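Local coordinates for response regulator receiver protein (Desulfuromonas acetoxidans, PDB 2ZAY) that probably acts as a response regulator in two-component signalling, this piece being its CheY-like receiver domain, at residues Pro84-Ala92 with Phe105-Val113; Trp8-Leu18 with Phe33-Ala44. All blocks are in the same frame, centred on the assembly; numbering follows the deposited sequence.

Interaction 1 (Pro84-Ala92 with Phe105-Val113)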
loop_
_atom_site.group_PDB
_atom_site.type_symbol
_atom_site.label_atom_id
_atom_site.label_comp_id
_atom_site.label_asym_id
_atom_site.label_seq_id
_atom_site.Cartn_x
_atom_site.Cartn_y
_atom_site.Cartn_z
ATOM N N PRO A 84 -1.320 5.982 -6.598
ATOM C CA PRO A 84 -0.806 6.388 -5.283
ATOM C C PRO A 84 -0.387 5.196 -4.433
ATOM O O PRO A 84 -1.003 4.132 -4.492
ATOM C CB PRO A 84 -1.975 7.164 -4.673
ATOM C CG PRO A 84 -3.186 6.508 -5.297
ATOM C CD PRO A 84 -2.747 6.330 -6.741
ATOM N N VAL A 85 0.666 5.382 -3.644
ATOM C CA VAL A 85 1.170 4.302 -2.793
ATOM C C VAL A 85 1.273 4.749 -1.340
ATOM O O VAL A 85 1.875 5.784 -1.036
ATOM C CB VAL A 85 2.570 3.817 -3.273
ATOM C CG1 VAL A 85 2.991 2.566 -2.485
ATOM C CG2 VAL A 85 2.534 3.505 -4.774
ATOM N N ILE A 86 0.668 3.971 -0.447
ATOM C CA ILE A 86 0.703 4.254 0.987
ATOM C C ILE A 86 1.674 3.270 1.623
ATOM O O ILE A 86 1.636 2.078 1.314
ATOM C CB ILE A 86 -0.681 4.040 1.657
ATOM C CG1 ILE A 86 -1.665 5.131 1.217
ATOM C CG2 ILE A 86 -0.528 4.045 3.193
ATOM C CD1 ILE A 86 -3.044 4.959 1.825
ATOM N N ALA A 87 2.553 3.759 2.494
ATOM C CA ALA A 87 3.494 2.879 3.169
ATOM C C ALA A 87 2.987 2.507 4.554
ATOM O O ALA A 87 2.440 3.340 5.274
ATOM C CB ALA A 87 4.868 3.547 3.288
ATOM N N LEU A 88 3.178 1.241 4.908
ATOM C CA LEU A 88 2.792 0.710 6.206
ATOM C C LEU A 88 4.106 0.261 6.840
ATOM O O LEU A 88 4.863 -0.486 6.233
ATOM C CB LEU A 88 1.858 -0.486 6.021
ATOM C CG LEU A 88 0.396 -0.342 6.447
ATOM C CD1 LEU A 88 -0.200 0.955 5.929
ATOM C CD2 LEU A 88 -0.379 -1.555 5.942
ATOM N N SER A 89 4.399 0.715 8.051
ATOM C CA SER A 89 5.656 0.307 8.653
ATOM C C SER A 89 5.567 -0.035 10.122
ATOM O O SER A 89 4.903 0.654 10.900
ATOM C CB SER A 89 6.716 1.390 8.453
ATOM O OG SER A 89 7.923 1.028 9.105
ATOM N N GLY A 90 6.247 -1.117 10.485
ATOM C CA GLY A 90 6.270 -1.553 11.865
ATOM C C GLY A 90 7.371 -0.862 12.647
ATOM O O GLY A 90 7.539 -1.117 13.838
ATOM N N ARG A 91 8.132 0.003 11.981
ATOM C CA ARG A 91 9.210 0.741 12.639
ATOM C C ARG A 91 8.722 2.160 12.878
ATOM O O ARG A 91 8.654 2.632 14.013
ATOM C CB ARG A 91 10.464 0.747 11.762
ATOM C CG ARG A 91 10.944 -0.648 11.443
ATOM C CD ARG A 91 12.286 -0.659 10.738
ATOM N NE ARG A 91 12.782 -2.028 10.626
ATOM C CZ ARG A 91 13.983 -2.362 10.169
ATOM N NH1 ARG A 91 14.831 -1.421 9.771
ATOM N NH2 ARG A 91 14.337 -3.640 10.119
ATOM N N ALA A 92 8.378 2.840 11.797
ATOM C CA ALA A 92 7.845 4.187 11.887
ATOM C C ALA A 92 8.656 5.205 12.696
ATOM O O ALA A 92 8.109 5.925 13.538
ATOM C CB ALA A 92 6.420 4.123 12.420
ATOM N N PHE A 105 5.747 8.674 -1.484
ATOM C CA PHE A 105 4.667 7.847 -0.948
ATOM C C PHE A 105 3.556 8.833 -0.600
ATOM O O PHE A 105 3.815 9.877 0.005
ATOM C CB PHE A 105 5.131 7.088 0.301
ATOM C CG PHE A 105 5.820 5.778 -0.007
ATOM C CD1 PHE A 105 5.086 4.604 -0.127
ATOM C CD2 PHE A 105 7.201 5.729 -0.216
ATOM C CE1 PHE A 105 5.714 3.388 -0.455
ATOM C CE2 PHE A 105 7.839 4.519 -0.545
ATOM C CZ PHE A 105 7.094 3.353 -0.664
ATOM N N ILE A 106 2.323 8.517 -0.983
ATOM C CA ILE A 106 1.221 9.445 -0.729
ATOM C C ILE A 106 0.834 9.563 0.744
ATOM O O ILE A 106 0.250 10.568 1.161
ATOM C CB ILE A 106 -0.016 9.077 -1.582
ATOM C CG1 ILE A 106 -0.862 10.327 -1.812
ATOM C CG2 ILE A 106 -0.806 7.970 -0.911
ATOM C CD1 ILE A 106 -1.919 10.145 -2.874
ATOM N N ASP A 107 1.134 8.536 1.530
ATOM C CA ASP A 107 0.854 8.570 2.966
ATOM C C ASP A 107 1.728 7.531 3.666
ATOM O O ASP A 107 2.353 6.685 3.015
ATOM C CB ASP A 107 -0.630 8.299 3.275
ATOM C CG ASP A 107 -1.095 8.984 4.569
ATOM O OD1 ASP A 107 -0.243 9.280 5.438
ATOM O OD2 ASP A 107 -2.311 9.225 4.726
ATOM N N PHE A 108 1.778 7.613 4.991
ATOM C CA PHE A 108 2.577 6.699 5.801
ATOM C C PHE A 108 1.773 6.345 7.046
ATOM O O PHE A 108 1.307 7.236 7.765
ATOM C CB PHE A 108 3.885 7.380 6.202
ATOM C CG PHE A 108 4.771 6.532 7.072
ATOM C CD1 PHE A 108 5.733 5.702 6.508
ATOM C CD2 PHE A 108 4.639 6.565 8.459
ATOM C CE1 PHE A 108 6.560 4.913 7.313
ATOM C CE2 PHE A 108 5.457 5.783 9.279
ATOM C CZ PHE A 108 6.421 4.955 8.702
ATOM N N ILE A 109 1.608 5.053 7.303
ATOM C CA ILE A 109 0.837 4.601 8.453
ATOM C C ILE A 109 1.641 3.628 9.295
ATOM O O ILE A 109 2.136 2.618 8.794
ATOM C CB ILE A 109 -0.458 3.897 8.005
ATOM C CG1 ILE A 109 -1.251 4.814 7.069
ATOM C CG2 ILE A 109 -1.303 3.523 9.229
ATOM C CD1 ILE A 109 -2.486 4.150 6.480
ATOM N N ALA A 110 1.767 3.937 10.580
ATOM C CA ALA A 110 2.512 3.084 11.493
ATOM C C ALA A 110 1.688 1.896 11.978
ATOM O O ALA A 110 0.517 2.044 12.335
ATOM C CB ALA A 110 2.990 3.900 12.690
ATOM N N LYS A 111 2.299 0.716 11.965
ATOM C CA LYS A 111 1.652 -0.492 12.462
ATOM C C LYS A 111 1.726 -0.390 13.991
ATOM O O LYS A 111 2.538 0.366 14.523
ATOM C CB LYS A 111 2.412 -1.744 12.001
ATOM C CG LYS A 111 2.262 -2.109 10.529
ATOM C CD LYS A 111 3.183 -3.276 10.185
ATOM C CE LYS A 111 2.594 -4.201 9.121
ATOM N NZ LYS A 111 2.308 -3.515 7.840
ATOM N N PRO A 112 0.873 -1.134 14.717
ATOM C CA PRO A 112 -0.142 -2.045 14.187
ATOM C C PRO A 112 -1.230 -1.264 13.468
ATOM O O PRO A 112 -1.509 -0.112 13.800
ATOM C CB PRO A 112 -0.653 -2.757 15.439
ATOM C CG PRO A 112 -0.498 -1.717 16.495
ATOM C CD PRO A 112 0.869 -1.162 16.191
ATOM N N VAL A 113 -1.835 -1.904 12.476
ATOM C CA VAL A 113 -2.878 -1.287 11.681
ATOM C C VAL A 113 -4.239 -1.291 12.361
ATOM O O VAL A 113 -4.660 -2.292 12.938
ATOM C CB VAL A 113 -3.017 -2.003 10.327
ATOM C CG1 VAL A 113 -4.106 -1.343 9.493
ATOM C CG2 VAL A 113 -1.688 -1.979 9.595
#

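Interaction 2 (Trp8-Leu18 with Phe33-Ala44)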
loop_
_atom_site.group_PDB
_atom_site.type_symbol
_atom_site.label_atom_id
_atom_site.label_comp_id
_atom_site.label_asym_id
_atom_site.label_seq_id
_atom_site.Cartn_x
_atom_site.Cartn_y
_atom_site.Cartn_z
ATOM N N TRP A 8 -16.571 1.069 -6.940
ATOM C CA TRP A 8 -15.685 -0.087 -7.277
ATOM C C TRP A 8 -14.228 0.338 -7.132
ATOM O O TRP A 8 -13.609 0.783 -8.097
ATOM C CB TRP A 8 -15.945 -0.549 -8.716
ATOM C CG TRP A 8 -15.257 -1.842 -9.076
ATOM C CD1 TRP A 8 -13.910 -2.084 -9.091
ATOM C CD2 TRP A 8 -15.886 -3.072 -9.459
ATOM N NE1 TRP A 8 -13.664 -3.386 -9.456
ATOM C CE2 TRP A 8 -14.859 -4.016 -9.688
ATOM C CE3 TRP A 8 -17.221 -3.470 -9.631
ATOM C CZ2 TRP A 8 -15.124 -5.335 -10.081
ATOM C CZ3 TRP A 8 -17.484 -4.781 -10.022
ATOM C CH2 TRP A 8 -16.438 -5.697 -10.242
ATOM N N TRP A 9 -13.688 0.208 -5.923
ATOM C CA TRP A 9 -12.302 0.591 -5.673
ATOM C C TRP A 9 -11.386 -0.616 -5.477
ATOM O O TRP A 9 -11.552 -1.387 -4.524
ATOM C CB TRP A 9 -12.215 1.495 -4.443
ATOM C CG TRP A 9 -12.923 2.823 -4.589
ATOM C CD1 TRP A 9 -14.086 3.203 -3.984
ATOM C CD2 TRP A 9 -12.491 3.948 -5.368
ATOM N NE1 TRP A 9 -14.403 4.497 -4.332
ATOM C CE2 TRP A 9 -13.441 4.977 -5.181
ATOM C CE3 TRP A 9 -11.393 4.185 -6.205
ATOM C CZ2 TRP A 9 -13.326 6.226 -5.797
ATOM C CZ3 TRP A 9 -11.278 5.433 -6.821
ATOM C CH2 TRP A 9 -12.242 6.437 -6.611
ATOM N N ARG A 10 -10.421 -0.773 -6.382
ATOM C CA ARG A 10 -9.463 -1.871 -6.301
ATOM C C ARG A 10 -8.302 -1.378 -5.455
ATOM O O ARG A 10 -7.706 -0.347 -5.760
ATOM C CB ARG A 10 -8.920 -2.245 -7.685
ATOM C CG ARG A 10 -9.978 -2.616 -8.715
ATOM C CD ARG A 10 -9.370 -2.670 -10.124
ATOM N NE ARG A 10 -10.349 -2.236 -11.115
ATOM C CZ ARG A 10 -10.239 -1.142 -11.857
ATOM N NH1 ARG A 10 -9.181 -0.347 -11.743
ATOM N NH2 ARG A 10 -11.205 -0.834 -12.713
ATOM N N ILE A 11 -7.980 -2.118 -4.402
ATOM C CA ILE A 11 -6.885 -1.740 -3.522
ATOM C C ILE A 11 -5.909 -2.906 -3.410
ATOM O O ILE A 11 -6.298 -3.984 -2.972
ATOM C CB ILE A 11 -7.409 -1.407 -2.100
ATOM C CG1 ILE A 11 -8.498 -0.332 -2.172
ATOM C CG2 ILE A 11 -6.256 -0.945 -1.212
ATOM C CD1 ILE A 11 -7.999 1.045 -2.571
ATOM N N MET A 12 -4.658 -2.714 -3.817
ATOM C CA MET A 12 -3.686 -3.797 -3.688
ATOM C C MET A 12 -2.929 -3.631 -2.378
ATOM O O MET A 12 -2.476 -2.538 -2.050
ATOM C CB MET A 12 -2.692 -3.810 -4.859
ATOM C CG MET A 12 -1.574 -4.873 -4.717
ATOM S SD MET A 12 -0.417 -5.008 -6.146
ATOM C CE MET A 12 -1.444 -5.544 -7.315
ATOM N N LEU A 13 -2.813 -4.717 -1.621
ATOM C CA LEU A 13 -2.091 -4.694 -0.350
ATOM C C LEU A 13 -0.913 -5.671 -0.431
ATOM O O LEU A 13 -1.108 -6.844 -0.735
ATOM C CB LEU A 13 -3.035 -5.103 0.782
ATOM C CG LEU A 13 -2.458 -5.298 2.181
ATOM C CD1 LEU A 13 -1.853 -3.994 2.673
ATOM C CD2 LEU A 13 -3.571 -5.763 3.123
ATOM N N VAL A 14 0.297 -5.186 -0.161
ATOM C CA VAL A 14 1.506 -6.016 -0.212
ATOM C C VAL A 14 2.133 -6.066 1.187
ATOM O O VAL A 14 2.531 -5.035 1.731
ATOM C CB VAL A 14 2.560 -5.421 -1.187
ATOM C CG1 VAL A 14 3.649 -6.451 -1.459
ATOM C CG2 VAL A 14 1.902 -4.976 -2.481
ATOM N N ASP A 15 2.223 -7.257 1.772
ATOM C CA ASP A 15 2.795 -7.395 3.115
ATOM C C ASP A 15 3.344 -8.810 3.271
ATOM O O ASP A 15 2.765 -9.759 2.737
ATOM C CB ASP A 15 1.718 -7.139 4.175
ATOM C CG ASP A 15 2.306 -6.877 5.557
ATOM O OD1 ASP A 15 2.614 -5.708 5.863
ATOM O OD2 ASP A 15 2.472 -7.840 6.332
ATOM N N THR A 16 4.449 -8.957 3.998
ATOM C CA THR A 16 5.057 -10.270 4.187
ATOM C C THR A 16 4.355 -11.120 5.249
ATOM O O THR A 16 4.666 -12.301 5.414
ATOM C CB THR A 16 6.566 -10.153 4.525
ATOM O OG1 THR A 16 6.745 -9.303 5.663
ATOM C CG2 THR A 16 7.336 -9.578 3.338
ATOM N N GLN A 17 3.417 -10.522 5.973
ATOM C CA GLN A 17 2.657 -11.255 6.980
ATOM C C GLN A 17 1.190 -10.850 6.896
ATOM O O GLN A 17 0.624 -10.263 7.824
ATOM C CB GLN A 17 3.222 -11.007 8.388
ATOM C CG GLN A 17 3.199 -9.568 8.850
ATOM C CD GLN A 17 4.163 -9.316 9.999
ATOM O OE1 GLN A 17 5.364 -9.572 9.885
ATOM N NE2 GLN A 17 3.641 -8.805 11.113
ATOM N N LEU A 18 0.586 -11.171 5.754
ATOM C CA LEU A 18 -0.816 -10.870 5.487
ATOM C C LEU A 18 -1.774 -11.393 6.558
ATOM O O LEU A 18 -2.778 -10.749 6.866
ATOM C CB LEU A 18 -1.211 -11.427 4.116
ATOM C CG LEU A 18 -0.633 -10.678 2.908
ATOM C CD1 LEU A 18 -0.869 -11.471 1.633
ATOM C CD2 LEU A 18 -1.285 -9.300 2.810
ATOM N N PHE A 33 -14.229 -1.990 -0.402
ATOM C CA PHE A 33 -12.967 -2.066 -1.125
ATOM C C PHE A 33 -12.732 -3.484 -1.635
ATOM O O PHE A 33 -13.016 -4.458 -0.941
ATOM C CB PHE A 33 -11.799 -1.646 -0.221
ATOM C CG PHE A 33 -11.864 -0.211 0.227
ATOM C CD1 PHE A 33 -11.827 0.823 -0.706
ATOM C CD2 PHE A 33 -11.972 0.104 1.577
ATOM C CE1 PHE A 33 -11.899 2.155 -0.300
ATOM C CE2 PHE A 33 -12.046 1.432 1.998
ATOM C CZ PHE A 33 -12.009 2.463 1.055
ATOM N N ASP A 34 -12.229 -3.585 -2.860
ATOM C CA ASP A 34 -11.917 -4.872 -3.472
ATOM C C ASP A 34 -10.426 -5.065 -3.196
ATOM O O ASP A 34 -9.588 -4.481 -3.882
ATOM C CB ASP A 34 -12.168 -4.809 -4.980
ATOM C CG ASP A 34 -12.030 -6.160 -5.654
ATOM O OD1 ASP A 34 -11.547 -7.116 -5.005
ATOM O OD2 ASP A 34 -12.402 -6.260 -6.841
ATOM N N ILE A 35 -10.103 -5.873 -2.190
ATOM C CA ILE A 35 -8.712 -6.085 -1.805
ATOM C C ILE A 35 -7.950 -7.171 -2.562
ATOM O O ILE A 35 -8.344 -8.338 -2.596
ATOM C CB ILE A 35 -8.596 -6.393 -0.297
ATOM C CG1 ILE A 35 -9.279 -5.293 0.516
ATOM C CG2 ILE A 35 -7.135 -6.519 0.097
ATOM C CD1 ILE A 35 -8.685 -3.908 0.320
ATOM N N ILE A 36 -6.842 -6.760 -3.164
ATOM C CA ILE A 36 -5.972 -7.651 -3.910
ATOM C C ILE A 36 -4.774 -7.842 -2.985
ATOM O O ILE A 36 -4.073 -6.881 -2.671
ATOM C CB ILE A 36 -5.536 -6.989 -5.245
ATOM C CG1 ILE A 36 -6.775 -6.755 -6.124
ATOM C CG2 ILE A 36 -4.507 -7.860 -5.959
ATOM C CD1 ILE A 36 -6.520 -5.870 -7.335
ATOM N N GLN A 37 -4.547 -9.075 -2.540
ATOM C CA GLN A 37 -3.455 -9.360 -1.606
ATOM C C GLN A 37 -2.214 -10.009 -2.197
ATOM O O GLN A 37 -2.301 -11.052 -2.833
ATOM C CB GLN A 37 -3.958 -10.259 -0.477
ATOM C CG GLN A 37 -5.147 -9.723 0.283
ATOM C CD GLN A 37 -5.517 -10.614 1.451
ATOM O OE1 GLN A 37 -4.681 -10.911 2.302
ATOM N NE2 GLN A 37 -6.773 -11.043 1.499
ATOM N N CYS A 38 -1.056 -9.394 -1.958
ATOM C CA CYS A 38 0.219 -9.918 -2.432
ATOM C C CYS A 38 1.153 -10.121 -1.237
ATOM O O CYS A 38 1.250 -9.262 -0.353
ATOM C CB CYS A 38 0.850 -8.954 -3.437
ATOM S SG CYS A 38 -0.109 -8.790 -4.965
ATOM N N GLY A 39 1.837 -11.263 -1.218
ATOM C CA GLY A 39 2.733 -11.580 -0.121
ATOM C C GLY A 39 4.132 -11.007 -0.216
ATOM O O GLY A 39 4.873 -11.030 0.768
ATOM N N ASN A 40 4.509 -10.510 -1.390
ATOM C CA ASN A 40 5.830 -9.919 -1.569
ATOM C C ASN A 40 5.890 -9.036 -2.813
ATOM O O ASN A 40 4.972 -9.035 -3.630
ATOM C CB ASN A 40 6.906 -11.007 -1.642
ATOM C CG ASN A 40 6.698 -11.955 -2.796
ATOM O OD1 ASN A 40 6.692 -11.547 -3.957
ATOM N ND2 ASN A 40 6.527 -13.229 -2.483
ATOM N N ALA A 41 6.979 -8.287 -2.945
ATOM C CA ALA A 41 7.160 -7.371 -4.062
ATOM C C ALA A 41 7.295 -8.055 -5.419
ATOM O O ALA A 41 6.930 -7.483 -6.445
ATOM C CB ALA A 41 8.371 -6.482 -3.799
ATOM N N ILE A 42 7.824 -9.273 -5.419
ATOM C CA ILE A 42 8.008 -10.041 -6.646
ATOM C C ILE A 42 6.711 -10.239 -7.434
ATOM O O ILE A 42 6.687 -10.044 -8.646
ATOM C CB ILE A 42 8.615 -11.419 -6.335
ATOM C CG1 ILE A 42 10.040 -11.237 -5.805
ATOM C CG2 ILE A 42 8.586 -12.299 -7.578
ATOM C CD1 ILE A 42 10.597 -12.463 -5.113
ATOM N N GLU A 43 5.638 -10.635 -6.763
ATOM C CA GLU A 43 4.375 -10.829 -7.471
ATOM C C GLU A 43 3.587 -9.524 -7.594
ATOM O O GLU A 43 2.820 -9.345 -8.538
ATOM C CB GLU A 43 3.501 -11.881 -6.778
ATOM C CG GLU A 43 3.150 -11.587 -5.328
ATOM C CD GLU A 43 2.015 -12.470 -4.816
ATOM O OE1 GLU A 43 1.846 -12.587 -3.581
ATOM O OE2 GLU A 43 1.283 -13.040 -5.652
ATOM N N ALA A 44 3.799 -8.611 -6.648
ATOM C CA ALA A 44 3.092 -7.330 -6.632
ATOM C C ALA A 44 3.182 -6.498 -7.909
ATOM O O ALA A 44 2.171 -5.975 -8.376
ATOM C CB ALA A 44 3.563 -6.492 -5.437
#

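Interaction 1 (Pro84-Ala92 with Phe105-Val113)
Leu88 and Ile109 lie side by side on one face of parallel strands 85-89 and 107-110, joined by helix 94-103 into a beta-alpha-beta unit of the receiver fold. Leu88 CD1 packs against Ile109 CB at 3.6 Å, and its other branch, CD2, meets Val113 CG2 at 3.9 Å, those two side chains crossing at about a right angle. Lys111 crosses the same leucine: bent in the outer half of its chain (chi4 60°), it brings NZ over Leu88 CB at 3.6 Å, and the ammonium then forms a salt bridge with Asp15. With an alanine here in place of Leu88, Ile109 CB and Val113 CG2 would probably be left without the two leucine methyls that now meet them.

Small and aromatic residues share the other face. Ala87, with only a methyl to place, fits between two rings, its CB 3.6 Å from Phe105 CD1 and a little farther from Phe108 CD1. Phe108 carries CG anti to its backbone N (chi1 179°), which lays the ring toward the neighbouring strand; its CZ approaches Ser89 CB at 3.6 Å, and Ala92 CA lies at its edge. Leu100 of helix 94-103 touches both Ala87 and Phe108, whereas Leu118 of helix 115-129 touches Ile109 and Val113 on the leucine face.

The register that sets these pairs is held by backbone bonds, among them the nearly straight one from Ala87 N to Asp107 O (3.0 Å, 173°) and those joining Ala87 and Ser89 to Ile109. Ser89 O also takes the amide of Lys111 as the strands end. Beyond them the serine side chain, hydrogen-bonded to Glu96, closes an ST turn: Ser89 OG accepts from Arg91 N at 3.1 Å.

Interaction 2 (Trp8-Leu18 with Phe33-Ala44)
The first beta-alpha-beta unit of the receiver domain brings strands 9-14 and 33-38 together in parallel, with Ile11 facing Ile35 and Met12 facing Ile36. Six backbone hydrogen bonds join them, passing from Trp9 O and Asp34 N to Cys38 O and Asp15 N; the one from Leu13 N to Ile36 O is 2.7 Å long.

On the face of Ile11, branched and aromatic carbons fill the space beneath helix 22-31. Ile11 CB meets Ile35 CD1 at 3.7 Å, the two chains lying at a slant, while Ile11 CG1 turns to Phe33 CD1 at 3.8 Å. The phenylalanine ring also receives Trp9 CB at its edge, and Leu28 of the helix touches it.

The other face is covered by helix 41-51. Met12, flexible enough to thread between strand and helix, extends with CG anti to its backbone N (chi1 176°) and bends only at its end, placing SD 4.0 Å from Cys38 SG and 3.6 Å from Ala44 O. Val14 straddles the start of that helix: CG2 rests on Ala44 CB at 3.7 Å and CG1 on Asn40 O. An alanine suits this place because its single methyl lets the helix come close to the strand.

Asn40 is the N-cap, its OD1 accepting from Glu43 N at 3.1 Å, and Glu43 OE1 accepts from Gly39 N, one residue before the cap, at 2.7 Å, so two side-chain bonds hold the turn into the helix. Across from it, Asp15 OD2 accepts from Gln17 N in an Asx turn. As in other receiver domains, an acidic residue follows this first strand, here close to Glu59 of strand 55-59, in the region where the family's active site lies.

Overall arrangement
From the N terminus, the chain runs through strand 9-14 and helix 22-31 before strand 33-38 returns beside the first, so interaction 2 closes its loop early. Strand 55-59 then enters beside strand 9-14 on its other flank, and the chain goes on to strands 85-89 and 107-110, where interaction 1 closes the second loop. The two loops follow in series, neither nested nor crossed. They build opposite ends of one parallel sheet, in strand order 2-1-3-4-5, with strand 55-59 between them. Their centres are about 14 Å apart, yet they touch at the carboxyl ends of the strands, where the salt bridge between Lys111 and Asp15 joins the two.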